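Local coordinates for flavin-dependent thymidylate synthase (Thermus thermophilus, PDB 6J61), which probably catalyses the reductive methylation of dUMP to dTMP as an FAD-containing homotetramer, with methylenetetrahydrofolate as methyl donor and NADPH as reductant, at residues P8-G13 against N163-F168; A26-A31 against E37-V42; S96-E101 against M155-L160; Q172-L177 against E206-A211; E202-K205 against A211-A214. All coordinates share one frame; numbering follows the deposited sequence.

Interaction 1 (P8-G13 against N163-F168); sequences PVLDKG and NLYTEF
Tyr-165 sets its phenol into the turn of the beta hairpin that joins strands 6-9 and 13-21 at one side of the antiparallel sheet. The turn is closed by Val-9 N to Gly-13 O at 3.2 Å, with a weak return bond from Gly-13 N to Val-9 O. Tyr-165 itself starts strand 165-173. Its ring also touches Pro-73 at the end of strand 65-73, which lies between strands 13-21 and 165-173 in the sheet.

The ring is the tightly packed part. Lys-12 CB sits over one face, a CH-pi contact 4.1 Å from the ring centroid. Tyr-165 CE1 comes within 3.6 Å of Gly-13 CA. Leu-10 CB touches the hydroxyl, Tyr-165 OH, at 3.5 Å. Asp-11 OD1 lies at the ring edge, in its plane, and accepts a hydrogen bond from Tyr-165 OH; the modelled length is too short to be trusted.

The looser side holds the charged ends of two partly exposed residues. Beyond CB the Lys-12 chain leads away from the ring, to Asp-11 and Phe-102 O. An alanine here would keep CB over the ring, but Asp-11 would probably lose its cationic mate and be less firmly fixed beside the tyrosine. Asp-11 OD2 also accepts from Glu-104 N. Lys-12 NZ meets Asp-11 OD2 at 2.7 Å, from 38° above the carboxylate plane.

Interaction 2 (A26-A31 against E37-V42); sequences AIVQAA and EGTKTV
Val-28 holds CG1 between its backbone N and carbonyl carbon (chi1 75°), which turns this methyl to the returning loop. It lies 3.6 Å from Gly-38 O and 3.9 Å from Thr-39 CG2. The Val-28 and Thr-39 side chains cross at about a right angle.

Gln-29 starts differently, with CG opposite the backbone N (chi1 165°) and the chain extended beyond it. Its methylene CB rests 3.6 Å from Glu-37 O. The amide end finds its partner just before the segment, where Gln-29 NE2 donates to Gly-36 O. An alanine in place of Gln-29 would keep the CB contact, but Gly-36 O would probably lose its donor and this part of the loop would be held less firmly.

The contact folds the connection between helix 24-32 and helix 42-54 back onto the first helix. Thr-41 is the N-cap of the second helix, its OG1 accepting from Glu-44 N. The nearest CA atoms are those of Gln-29 and Gly-38, 4.1 Å apart. A side chain on Gly-38 would run into Gln-29 CA, and its positive phi (59°) also suits glycine. Gly-38 O accepts a hydrogen bond from Arg-32 NH1. Val-28 is buried, and it also packs on Asp-45 and Leu-48 of helix 42-54. Gln-29 also packs on Tyr-169 of the second subunit.

Interaction 3 (S96-E101 against M155-L160); sequences SILKEE and MARMVL. With PO4 (phosphate ion), chain G.
Phosphate O4 is gripped twice by Arg-157, whose CB packs against Leu-98. The short bond is from Arg-157 NH2 to O4, 2.5 Å with an N-H...O angle of 154°. Arg-157 NH1 adds a weak bond to the same O4. NH1 also donates to phosphate O1 at 3.1 Å. O4 lies at the guanidinium edge, in its plane, so the flat group meets the anion end-on, through both terminal nitrogens.

Arg-157 has CG between its backbone N and carbonyl carbon (chi1 58°) and bends again at chi2. This folded chain carries the guanidinium to the phosphate while CB stays beside the loop 96-101. There Leu-98 CD1 touches Arg-157 CB at 3.5 Å and Leu-160 CD1 at 3.8 Å. One methyl thus meets both residues, and the side chains approach at a slant. The loop is held by helix 132-148: Leu-98 N and O are hydrogen-bonded to the hydroxyls of Tyr-143 and Tyr-140, respectively.

The phosphate is also bonded by Ser-92 OG and Gly-93 N of this chain, and by Arg-82 NH2 and Gln-79 NE2 of the third subunit. All of these residues, like Arg-157, are predicted to bind dUMP. The ion probably came from the crystallisation liquor. Its surroundings are consistent with the place of the nucleotide's phosphate, a site for an anion shared between two subunits.

Interaction 4 (Q172-L177 against E206-A211); sequences QDLHNL and ERVPLA. With FAD (flavin-adenine dinucleotide), chain E.
Leu-174 and Val-208 reach toward each other tip to tip, Leu-174 CD2 lying 4.0 Å from Val-208 CG2. The same CD2 methyl rests 3.9 Å from Ala-211 CB. With CG opposite its backbone N (chi1 -175°), Leu-174 is turned to the start of helix 209-220. The contact is apolar and buried, and Ile-27 of helix 24-32 packs on it as well.

The polar residues beside Leu-174 turn to FAD instead. His-175 points its ring edge at the ribose, with NE2 2.8 Å from FAD O3B. Asn-176 ND2 donates to FAD N3A at 3.0 Å. It also donates to Asp-173 OD2 at 2.8 Å; that acceptor lies close to the amide plane and uses its syn lone pair. The bond to Asp-173 would help hold the rotation of the amide that bonds the adenine. Asp-173 OD1 accepts from Asn-176 N, the N-cap bond of helix 174-184. This capped helix start is part of the ThyX FAD site, which three subunits build together.

Interaction 5 (E202-K205 against A211-A214); sequences EIVK and AWAA
The indole of Trp-212 has the Lys-205 side chain lying over one face. Lys-205 CB stands 3.9 Å above the ring plane, offset toward the rim. Lys-205 CG makes a CH-pi contact, 3.8 Å from the centroid of the five-membered ring and 18° off its normal. Its nearest ring atom is Trp-212 CD1, at 3.6 Å. Val-204, itself buried, meets the six-membered ring, its CG1 3.9 Å from Trp-212 CE3. The valine and the indole cross at about a right angle.

Lys-205 is extended throughout, beginning with CG opposite the backbone N (chi1 -177°). Its methylenes run across the indole, and the ammonium end leads away. An exposed lysine thus covers a buried tryptophan with the greasy part of its chain.

The two segments face each other across a sharp break in the chain. Helix 191-207 ends, Val-208 leaves helical geometry and helix 209-220 begins at once, running off in a new direction. Asp-24 OD1 accepts from Ala-211 N in the first turn of the second helix. Helix 174-184 lies against both helices, with Leu-177 on Val-204 and with Phe-178 and Leu-181 on Trp-212.

Interactions 4 and 5 form one buried cluster near the chain centre. They share Ala-211 and both use helices 191-207 and 209-220; Leu-174 and Leu-177 of one touch Val-204 of the other. Interaction 2 is a surface contact, yet Ile-27 of its helix packs on Ala-211 and so reaches that core. Interactions 1 and 3 lie together on the opposite side of the chain's centre from interaction 2. Interaction 3 is buried and interaction 1 partly buried. They meet where Leu-164 packs on Leu-98 and Tyr-165 N probably bonds to Glu-101 O. Chemistry follows place: methyl packing in 4, a lysine-covered indole in 5, a phenol-carboxylate pair in 1, and subunit-shared ligands beside 3 and 4.

Interaction 1 (P8-G13 against N163-F168)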
# COMPACT_ATOMS: atom_id res chain seq x y z
N PRO A 8 0.97 14.11 27.16
CA PRO A 8 -0.48 14.32 27.23
C PRO A 8 -0.95 15.22 26.10
O PRO A 8 -0.23 16.13 25.68
CB PRO A 8 -0.67 15.00 28.59
CG PRO A 8 0.58 14.67 29.35
CD PRO A 8 1.65 14.73 28.30
N VAL A 9 -2.15 14.96 25.60
CA VAL A 9 -2.72 15.80 24.56
C VAL A 9 -4.18 15.96 24.91
O VAL A 9 -4.84 15.02 25.34
CB VAL A 9 -2.63 15.18 23.15
CG1 VAL A 9 -3.09 16.22 22.12
CG2 VAL A 9 -1.21 14.71 22.86
N LEU A 10 -4.69 17.17 24.72
CA LEU A 10 -6.07 17.50 25.03
C LEU A 10 -6.34 17.23 26.50
O LEU A 10 -5.41 17.09 27.29
CB LEU A 10 -7.03 16.69 24.16
CG LEU A 10 -6.85 16.90 22.65
CD1 LEU A 10 -8.01 16.23 21.91
CD2 LEU A 10 -6.80 18.38 22.33
N ASP A 11 -7.62 17.15 26.85
CA ASP A 11 -7.99 16.94 28.24
C ASP A 11 -7.66 15.55 28.77
O ASP A 11 -7.10 15.44 29.86
CB ASP A 11 -9.47 17.27 28.43
CG ASP A 11 -10.39 16.34 27.65
OD1 ASP A 11 -9.96 15.85 26.59
OD2 ASP A 11 -11.53 16.11 28.09
N LYS A 12 -7.96 14.51 28.02
CA LYS A 12 -7.69 13.16 28.50
C LYS A 12 -6.89 12.24 27.56
O LYS A 12 -6.75 11.05 27.84
CB LYS A 12 -9.01 12.47 28.86
CG LYS A 12 -9.98 13.33 29.65
CD LYS A 12 -11.28 12.57 29.92
CE LYS A 12 -12.32 13.40 30.69
NZ LYS A 12 -12.81 14.58 29.93
N GLY A 13 -6.36 12.77 26.47
CA GLY A 13 -5.61 11.93 25.55
C GLY A 13 -4.11 11.86 25.79
O GLY A 13 -3.60 12.40 26.77
N ASN A 163 -17.01 12.55 20.05
CA ASN A 163 -15.96 13.04 20.93
C ASN A 163 -15.54 11.98 21.96
O ASN A 163 -14.70 12.22 22.82
CB ASN A 163 -16.40 14.31 21.65
CG ASN A 163 -17.55 14.07 22.60
OD1 ASN A 163 -18.34 13.14 22.43
ND2 ASN A 163 -17.68 14.94 23.59
N LEU A 164 -16.15 10.80 21.86
CA LEU A 164 -15.83 9.70 22.75
C LEU A 164 -14.34 9.40 22.54
O LEU A 164 -13.86 9.44 21.41
CB LEU A 164 -16.65 8.46 22.39
CG LEU A 164 -16.43 7.28 23.35
CD1 LEU A 164 -17.28 7.53 24.59
CD2 LEU A 164 -16.79 5.96 22.71
N TYR A 165 -13.61 9.11 23.60
CA TYR A 165 -12.20 8.79 23.44
C TYR A 165 -12.06 7.35 22.99
O TYR A 165 -12.97 6.55 23.17
CB TYR A 165 -11.46 8.99 24.76
CG TYR A 165 -10.84 10.35 24.91
CD1 TYR A 165 -9.59 10.63 24.35
CD2 TYR A 165 -11.52 11.38 25.58
CE1 TYR A 165 -9.03 11.90 24.44
CE2 TYR A 165 -10.97 12.66 25.68
CZ TYR A 165 -9.72 12.91 25.11
OH TYR A 165 -9.18 14.17 25.18
N THR A 166 -10.92 7.04 22.39
CA THR A 166 -10.64 5.68 21.92
C THR A 166 -9.12 5.49 21.91
O THR A 166 -8.37 6.45 21.85
CB THR A 166 -11.20 5.46 20.50
OG1 THR A 166 -10.86 4.14 20.04
CG2 THR A 166 -10.65 6.49 19.52
N GLU A 167 -8.67 4.24 21.99
CA GLU A 167 -7.24 3.98 22.00
C GLU A 167 -6.84 3.04 20.90
O GLU A 167 -7.64 2.21 20.46
CB GLU A 167 -6.79 3.34 23.31
CG GLU A 167 -7.18 4.07 24.56
CD GLU A 167 -6.58 3.41 25.78
OE1 GLU A 167 -7.06 3.72 26.89
OE2 GLU A 167 -5.64 2.59 25.65
N PHE A 168 -5.58 3.16 20.48
CA PHE A 168 -5.03 2.31 19.44
C PHE A 168 -3.51 2.34 19.37
O PHE A 168 -2.85 3.20 19.96
CB PHE A 168 -5.60 2.71 18.08
CG PHE A 168 -5.35 4.15 17.70
CD1 PHE A 168 -6.27 5.14 18.04
CD2 PHE A 168 -4.23 4.51 16.94
CE1 PHE A 168 -6.09 6.47 17.64
CE2 PHE A 168 -4.04 5.83 16.53
CZ PHE A 168 -4.97 6.82 16.88

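Interaction 2 (A26-A31 against E37-V42)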
# COMPACT_ATOMS: atom_id res chain seq x y z
N ALA A 26 20.39 4.02 11.15
CA ALA A 26 19.71 3.04 10.32
C ALA A 26 19.45 3.55 8.90
O ALA A 26 19.54 2.80 7.92
CB ALA A 26 18.40 2.64 10.99
N ILE A 27 19.13 4.84 8.78
CA ILE A 27 18.88 5.44 7.48
C ILE A 27 20.15 5.34 6.64
O ILE A 27 20.14 4.82 5.51
CB ILE A 27 18.51 6.91 7.62
CG1 ILE A 27 17.44 7.06 8.69
CG2 ILE A 27 18.00 7.44 6.31
CD1 ILE A 27 17.18 8.50 9.08
N VAL A 28 21.24 5.82 7.22
CA VAL A 28 22.54 5.82 6.56
C VAL A 28 23.03 4.39 6.26
O VAL A 28 23.60 4.12 5.19
CB VAL A 28 23.58 6.60 7.44
CG1 VAL A 28 24.01 5.77 8.64
CG2 VAL A 28 24.75 7.00 6.61
N GLN A 29 22.79 3.47 7.19
CA GLN A 29 23.19 2.08 7.02
C GLN A 29 22.48 1.45 5.81
O GLN A 29 23.13 0.86 4.93
CB GLN A 29 22.85 1.29 8.29
CG GLN A 29 22.87 -0.22 8.13
CD GLN A 29 22.38 -0.94 9.37
OE1 GLN A 29 21.29 -0.70 9.86
NE2 GLN A 29 23.20 -1.85 9.87
N ALA A 30 21.15 1.58 5.77
CA ALA A 30 20.37 1.03 4.65
C ALA A 30 20.75 1.72 3.34
O ALA A 30 20.80 1.09 2.29
CB ALA A 30 18.88 1.23 4.92
N ALA A 31 21.03 3.02 3.41
CA ALA A 31 21.41 3.76 2.22
C ALA A 31 22.70 3.18 1.66
O ALA A 31 22.87 3.09 0.44
CB ALA A 31 21.60 5.24 2.56
N GLU A 37 27.74 -1.88 10.51
CA GLU A 37 27.09 -0.72 11.08
C GLU A 37 26.71 0.35 10.04
O GLU A 37 25.81 1.17 10.28
CB GLU A 37 27.99 -0.10 12.15
CG GLU A 37 27.31 0.19 13.48
CD GLU A 37 26.96 -1.07 14.26
OE1 GLU A 37 27.76 -2.03 14.24
OE2 GLU A 37 25.88 -1.10 14.92
N GLY A 38 27.39 0.36 8.90
CA GLY A 38 27.09 1.33 7.86
C GLY A 38 27.19 2.80 8.21
O GLY A 38 26.66 3.65 7.50
N THR A 39 27.89 3.12 9.29
CA THR A 39 28.07 4.51 9.71
C THR A 39 29.46 5.03 9.38
O THR A 39 30.35 4.28 8.98
CB THR A 39 27.88 4.67 11.22
OG1 THR A 39 28.36 3.49 11.88
CG2 THR A 39 26.43 4.92 11.57
N LYS A 40 29.61 6.34 9.55
CA LYS A 40 30.89 7.01 9.32
C LYS A 40 30.97 8.11 10.36
O LYS A 40 30.84 7.83 11.55
CB LYS A 40 30.97 7.58 7.90
CG LYS A 40 30.89 6.50 6.82
CD LYS A 40 31.57 6.91 5.52
CE LYS A 40 31.56 5.75 4.52
NZ LYS A 40 32.46 5.97 3.35
N THR A 41 31.16 9.35 9.93
CA THR A 41 31.23 10.46 10.88
C THR A 41 29.86 11.16 10.94
O THR A 41 29.09 11.12 9.98
CB THR A 41 32.32 11.45 10.45
OG1 THR A 41 31.73 12.53 9.73
CG2 THR A 41 33.31 10.75 9.53
N VAL A 42 29.56 11.81 12.06
CA VAL A 42 28.26 12.47 12.20
C VAL A 42 27.99 13.57 11.17
O VAL A 42 26.85 13.73 10.73
CB VAL A 42 28.04 13.07 13.61
CG1 VAL A 42 28.27 12.02 14.68
CG2 VAL A 42 28.93 14.25 13.82

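Interaction 3 (S96-E101 against M155-L160)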
# COMPACT_ATOMS: atom_id res chain seq x y z
N SER A 96 -15.41 -5.00 23.90
CA SER A 96 -15.23 -4.22 25.12
C SER A 96 -16.33 -3.19 25.39
O SER A 96 -16.98 -2.68 24.47
CB SER A 96 -13.87 -3.50 25.08
OG SER A 96 -12.80 -4.43 24.95
N ILE A 97 -16.54 -2.90 26.67
CA ILE A 97 -17.52 -1.90 27.08
C ILE A 97 -16.74 -0.58 27.01
O ILE A 97 -15.56 -0.54 27.39
CB ILE A 97 -18.01 -2.14 28.54
CG1 ILE A 97 -18.81 -3.44 28.62
CG2 ILE A 97 -18.89 -0.97 29.00
CD1 ILE A 97 -19.39 -3.71 29.99
N LEU A 98 -17.38 0.47 26.51
CA LEU A 98 -16.70 1.75 26.38
C LEU A 98 -16.71 2.65 27.62
O LEU A 98 -17.74 2.88 28.26
CB LEU A 98 -17.26 2.50 25.17
CG LEU A 98 -17.18 1.66 23.89
CD1 LEU A 98 -17.79 2.43 22.73
CD2 LEU A 98 -15.72 1.31 23.59
N LYS A 99 -15.52 3.14 27.95
CA LYS A 99 -15.29 4.00 29.09
C LYS A 99 -15.95 5.35 28.83
O LYS A 99 -15.93 5.84 27.71
CB LYS A 99 -13.79 4.16 29.28
CG LYS A 99 -13.33 4.58 30.66
CD LYS A 99 -11.82 4.43 30.80
CE LYS A 99 -11.39 2.96 30.68
NZ LYS A 99 -9.92 2.77 30.84
N GLU A 100 -16.56 5.93 29.85
CA GLU A 100 -17.23 7.22 29.69
C GLU A 100 -16.26 8.40 29.69
O GLU A 100 -16.32 9.27 30.57
CB GLU A 100 -18.27 7.44 30.79
CG GLU A 100 -19.10 8.69 30.54
CD GLU A 100 -19.92 9.10 31.73
OE1 GLU A 100 -20.77 8.31 32.17
OE2 GLU A 100 -19.71 10.23 32.21
N GLU A 101 -15.37 8.43 28.71
CA GLU A 101 -14.41 9.51 28.62
C GLU A 101 -14.69 10.32 27.37
O GLU A 101 -14.72 9.79 26.26
CB GLU A 101 -12.99 8.96 28.61
CG GLU A 101 -12.55 8.41 29.96
CD GLU A 101 -11.20 7.72 29.90
OE1 GLU A 101 -10.63 7.45 30.97
OE2 GLU A 101 -10.72 7.44 28.78
N MET A 155 -24.03 -2.87 19.13
CA MET A 155 -25.13 -2.02 18.72
C MET A 155 -25.32 -0.87 19.68
O MET A 155 -25.59 0.26 19.27
CB MET A 155 -26.44 -2.81 18.65
CG MET A 155 -26.68 -3.56 17.35
SD MET A 155 -28.41 -4.06 17.22
CE MET A 155 -29.13 -2.54 16.59
N ALA A 156 -25.18 -1.16 20.97
CA ALA A 156 -25.35 -0.16 22.01
C ALA A 156 -24.50 1.09 21.83
O ALA A 156 -25.01 2.21 21.92
CB ALA A 156 -25.08 -0.78 23.36
N ARG A 157 -23.22 0.90 21.55
CA ARG A 157 -22.31 2.02 21.40
C ARG A 157 -22.57 2.99 20.25
O ARG A 157 -21.81 3.93 20.07
CB ARG A 157 -20.87 1.49 21.30
CG ARG A 157 -20.61 0.51 20.15
CD ARG A 157 -20.56 1.19 18.78
NE ARG A 157 -20.38 0.20 17.72
CZ ARG A 157 -19.23 -0.40 17.43
NH1 ARG A 157 -18.13 -0.09 18.12
NH2 ARG A 157 -19.18 -1.34 16.49
N MET A 158 -23.64 2.81 19.48
CA MET A 158 -23.89 3.72 18.37
C MET A 158 -24.46 5.08 18.79
O MET A 158 -24.26 6.08 18.09
CB MET A 158 -24.82 3.09 17.33
CG MET A 158 -26.29 3.02 17.72
SD MET A 158 -27.30 2.36 16.38
CE MET A 158 -26.81 0.68 16.44
N VAL A 159 -25.17 5.11 19.92
CA VAL A 159 -25.75 6.35 20.42
C VAL A 159 -24.71 7.30 21.02
O VAL A 159 -25.04 8.42 21.37
CB VAL A 159 -26.82 6.07 21.50
CG1 VAL A 159 -28.07 5.55 20.86
CG2 VAL A 159 -26.29 5.05 22.49
N LEU A 160 -23.47 6.83 21.12
CA LEU A 160 -22.39 7.65 21.68
C LEU A 160 -21.81 8.63 20.66
O LEU A 160 -21.58 8.28 19.49
CB LEU A 160 -21.29 6.74 22.23
CG LEU A 160 -21.78 5.78 23.32
CD1 LEU A 160 -20.69 4.77 23.63
CD2 LEU A 160 -22.19 6.56 24.58
P PO4 G . -15.38 -1.47 15.91
O1 PO4 G . -15.23 -0.50 17.04
O2 PO4 G . -14.88 -0.84 14.66
O3 PO4 G . -14.60 -2.70 16.20
O4 PO4 G . -16.81 -1.82 15.75

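Interaction 4 (Q172-L177 against E206-A211)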
# COMPACT_ATOMS: atom_id res chain seq x y z
N GLN A 172 4.19 3.01 12.15
CA GLN A 172 4.50 3.64 10.88
C GLN A 172 5.97 3.95 10.69
O GLN A 172 6.66 4.32 11.63
CB GLN A 172 3.66 4.92 10.75
CG GLN A 172 3.67 5.57 9.39
CD GLN A 172 2.56 6.58 9.26
OE1 GLN A 172 2.33 7.37 10.18
NE2 GLN A 172 1.87 6.57 8.12
N ASP A 173 6.44 3.82 9.46
CA ASP A 173 7.83 4.09 9.11
C ASP A 173 8.10 5.58 9.06
O ASP A 173 7.20 6.38 8.80
CB ASP A 173 8.18 3.42 7.78
CG ASP A 173 7.40 3.98 6.61
OD1 ASP A 173 7.73 5.10 6.15
OD2 ASP A 173 6.45 3.30 6.14
N LEU A 174 9.35 5.96 9.31
CA LEU A 174 9.75 7.37 9.34
C LEU A 174 9.34 8.20 8.11
O LEU A 174 8.89 9.34 8.23
CB LEU A 174 11.26 7.47 9.58
CG LEU A 174 11.81 8.89 9.76
CD1 LEU A 174 10.97 9.68 10.77
CD2 LEU A 174 13.26 8.81 10.22
N HIS A 175 9.51 7.62 6.93
CA HIS A 175 9.15 8.28 5.69
C HIS A 175 7.67 8.68 5.68
O HIS A 175 7.32 9.83 5.39
CB HIS A 175 9.45 7.35 4.52
CG HIS A 175 8.84 7.78 3.22
ND1 HIS A 175 8.85 9.10 2.80
CD2 HIS A 175 8.23 7.07 2.24
CE1 HIS A 175 8.28 9.17 1.61
NE2 HIS A 175 7.89 7.96 1.25
N ASN A 176 6.80 7.74 6.00
CA ASN A 176 5.37 8.00 6.03
C ASN A 176 4.94 8.77 7.27
O ASN A 176 3.88 9.41 7.28
CB ASN A 176 4.60 6.68 5.92
CG ASN A 176 4.63 6.14 4.51
OD1 ASN A 176 4.06 6.73 3.61
ND2 ASN A 176 5.33 5.02 4.30
N LEU A 177 5.75 8.73 8.32
CA LEU A 177 5.41 9.47 9.51
C LEU A 177 5.70 10.94 9.22
O LEU A 177 4.97 11.81 9.66
CB LEU A 177 6.24 8.95 10.70
CG LEU A 177 6.00 9.56 12.09
CD1 LEU A 177 4.52 9.53 12.44
CD2 LEU A 177 6.81 8.80 13.11
N GLU A 206 13.56 14.10 19.13
CA GLU A 206 14.55 13.59 20.08
C GLU A 206 15.17 12.26 19.63
O GLU A 206 16.36 12.05 19.82
CB GLU A 206 13.93 13.41 21.47
CG GLU A 206 14.20 14.57 22.45
CD GLU A 206 15.62 14.57 23.01
OE1 GLU A 206 15.98 13.62 23.75
OE2 GLU A 206 16.38 15.53 22.74
N ARG A 207 14.36 11.39 19.03
CA ARG A 207 14.83 10.07 18.59
C ARG A 207 15.65 10.00 17.30
O ARG A 207 16.58 9.22 17.21
CB ARG A 207 13.64 9.11 18.49
CG ARG A 207 12.59 9.31 19.57
CD ARG A 207 13.11 9.05 20.97
NE ARG A 207 13.51 7.66 21.12
CZ ARG A 207 13.55 7.03 22.29
NH1 ARG A 207 13.21 7.66 23.41
NH2 ARG A 207 13.92 5.76 22.35
N VAL A 208 15.28 10.78 16.28
CA VAL A 208 16.05 10.80 15.04
C VAL A 208 16.39 12.25 14.67
O VAL A 208 16.00 12.75 13.62
CB VAL A 208 15.31 10.11 13.86
CG1 VAL A 208 15.43 8.62 13.99
CG2 VAL A 208 13.83 10.52 13.82
N PRO A 209 17.14 12.94 15.56
CA PRO A 209 17.53 14.34 15.36
C PRO A 209 18.14 14.73 14.01
O PRO A 209 17.86 15.81 13.50
CB PRO A 209 18.47 14.60 16.55
CG PRO A 209 19.01 13.24 16.89
CD PRO A 209 17.78 12.38 16.77
N LEU A 210 18.97 13.88 13.41
CA LEU A 210 19.52 14.25 12.12
C LEU A 210 18.42 14.25 11.06
O LEU A 210 18.20 15.25 10.38
CB LEU A 210 20.66 13.31 11.70
CG LEU A 210 21.92 13.32 12.56
CD1 LEU A 210 23.02 12.53 11.87
CD2 LEU A 210 22.38 14.76 12.81
N ALA A 211 17.71 13.13 10.95
CA ALA A 211 16.64 13.02 9.98
C ALA A 211 15.65 14.17 10.19
O ALA A 211 15.18 14.80 9.24
CB ALA A 211 15.93 11.70 10.13
PA FAD E . 5.65 4.32 -4.58
O1A FAD E . 6.39 3.04 -4.52
O2A FAD E . 4.53 4.24 -5.74
O5B FAD E . 4.95 4.57 -3.16
C5B FAD E . 4.40 5.88 -3.13
C4B FAD E . 4.12 6.24 -1.68
O4B FAD E . 3.17 5.30 -1.11
C3B FAD E . 5.39 6.15 -0.84
O3B FAD E . 6.11 7.38 -0.81
C2B FAD E . 4.87 5.72 0.52
O2B FAD E . 4.47 6.87 1.27
C1B FAD E . 3.67 4.80 0.17
N9A FAD E . 4.04 3.35 0.05
C8A FAD E . 3.94 2.57 -1.08
N7A FAD E . 4.34 1.36 -0.83
C5A FAD E . 4.74 1.27 0.45
C6A FAD E . 5.26 0.23 1.27
N6A FAD E . 5.45 -1.04 0.74
N1A FAD E . 5.56 0.50 2.57
C2A FAD E . 5.37 1.73 3.10
N3A FAD E . 4.88 2.73 2.36
C4A FAD E . 4.55 2.55 1.05
N1 FAD E . 16.06 2.96 -4.80
C2 FAD E . 16.94 2.00 -4.49
O2 FAD E . 16.52 0.87 -4.26
N3 FAD E . 18.28 2.22 -4.44
C4 FAD E . 18.83 3.46 -4.68
O4 FAD E . 20.04 3.64 -4.63
C4X FAD E . 17.90 4.57 -5.03
N5 FAD E . 18.30 5.81 -5.28
C5X FAD E . 17.42 6.81 -5.59
C6 FAD E . 17.91 8.14 -5.85
C7 FAD E . 17.03 9.16 -6.17
C7M FAD E . 17.59 10.54 -6.44
C8 FAD E . 15.61 8.92 -6.24
C8M FAD E . 14.64 10.03 -6.58
C9 FAD E . 15.11 7.63 -5.99
C9A FAD E . 15.99 6.55 -5.65
N10 FAD E . 15.52 5.22 -5.39
C10 FAD E . 16.44 4.22 -5.07
C1' FAD E . 14.09 4.87 -5.45
C2' FAD E . 13.32 5.22 -4.16
O2' FAD E . 14.02 4.75 -3.01
C3' FAD E . 11.89 4.61 -4.23
O3' FAD E . 11.96 3.18 -4.21
C4' FAD E . 11.14 5.06 -5.51
O4' FAD E . 11.48 6.42 -5.84
C5' FAD E . 9.64 4.96 -5.29
O5' FAD E . 9.23 6.12 -4.56
P FAD E . 7.86 5.79 -3.81
O1P FAD E . 8.04 4.60 -2.94
O2P FAD E . 7.47 7.07 -2.93
O3P FAD E . 6.68 5.56 -4.94

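Interaction 5 (E202-K205 against A211-A214)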
# COMPACT_ATOMS: atom_id res chain seq x y z
N GLU A 202 7.56 15.97 18.50
CA GLU A 202 8.49 16.10 19.61
C GLU A 202 9.25 14.79 19.84
O GLU A 202 10.48 14.79 19.98
CB GLU A 202 7.75 16.50 20.88
CG GLU A 202 8.60 17.30 21.83
CD GLU A 202 9.06 18.61 21.21
OE1 GLU A 202 8.20 19.45 20.87
OE2 GLU A 202 10.29 18.79 21.05
N ILE A 203 8.53 13.68 19.87
CA ILE A 203 9.18 12.40 20.10
C ILE A 203 10.15 12.06 18.99
O ILE A 203 11.23 11.54 19.24
CB ILE A 203 8.16 11.25 20.25
CG1 ILE A 203 7.22 11.55 21.41
CG2 ILE A 203 8.87 9.95 20.52
CD1 ILE A 203 6.11 10.54 21.53
N VAL A 204 9.77 12.34 17.75
CA VAL A 204 10.65 12.03 16.62
C VAL A 204 11.90 12.91 16.64
O VAL A 204 13.01 12.44 16.37
CB VAL A 204 9.88 12.17 15.27
CG1 VAL A 204 10.82 12.01 14.09
CG2 VAL A 204 8.79 11.10 15.20
N LYS A 205 11.72 14.19 16.97
CA LYS A 205 12.84 15.12 17.02
C LYS A 205 13.94 14.63 17.97
O LYS A 205 15.13 14.71 17.65
CB LYS A 205 12.36 16.50 17.45
CG LYS A 205 13.44 17.55 17.48
CD LYS A 205 12.86 18.92 17.84
CE LYS A 205 13.93 20.00 17.90
NZ LYS A 205 13.33 21.36 18.12
N ALA A 211 17.71 13.13 10.95
CA ALA A 211 16.64 13.02 9.98
C ALA A 211 15.65 14.17 10.19
O ALA A 211 15.18 14.80 9.24
CB ALA A 211 15.93 11.70 10.13
N TRP A 212 15.35 14.44 11.46
CA TRP A 212 14.44 15.51 11.77
C TRP A 212 15.00 16.86 11.32
O TRP A 212 14.25 17.73 10.87
CB TRP A 212 14.13 15.54 13.27
CG TRP A 212 13.27 16.73 13.61
CD1 TRP A 212 13.71 17.99 13.88
CD2 TRP A 212 11.85 16.79 13.56
NE1 TRP A 212 12.64 18.85 13.98
CE2 TRP A 212 11.49 18.14 13.79
CE3 TRP A 212 10.84 15.85 13.33
CZ2 TRP A 212 10.16 18.56 13.80
CZ3 TRP A 212 9.52 16.28 13.33
CH2 TRP A 212 9.19 17.62 13.57
N ALA A 213 16.31 17.03 11.46
CA ALA A 213 16.92 18.29 11.05
C ALA A 213 16.63 18.50 9.57
O ALA A 213 16.21 19.57 9.16
CB ALA A 213 18.41 18.28 11.30
N ALA A 214 16.86 17.46 8.78
CA ALA A 214 16.63 17.54 7.36
C ALA A 214 15.15 17.81 7.07
O ALA A 214 14.80 18.67 6.26
CB ALA A 214 17.06 16.22 6.68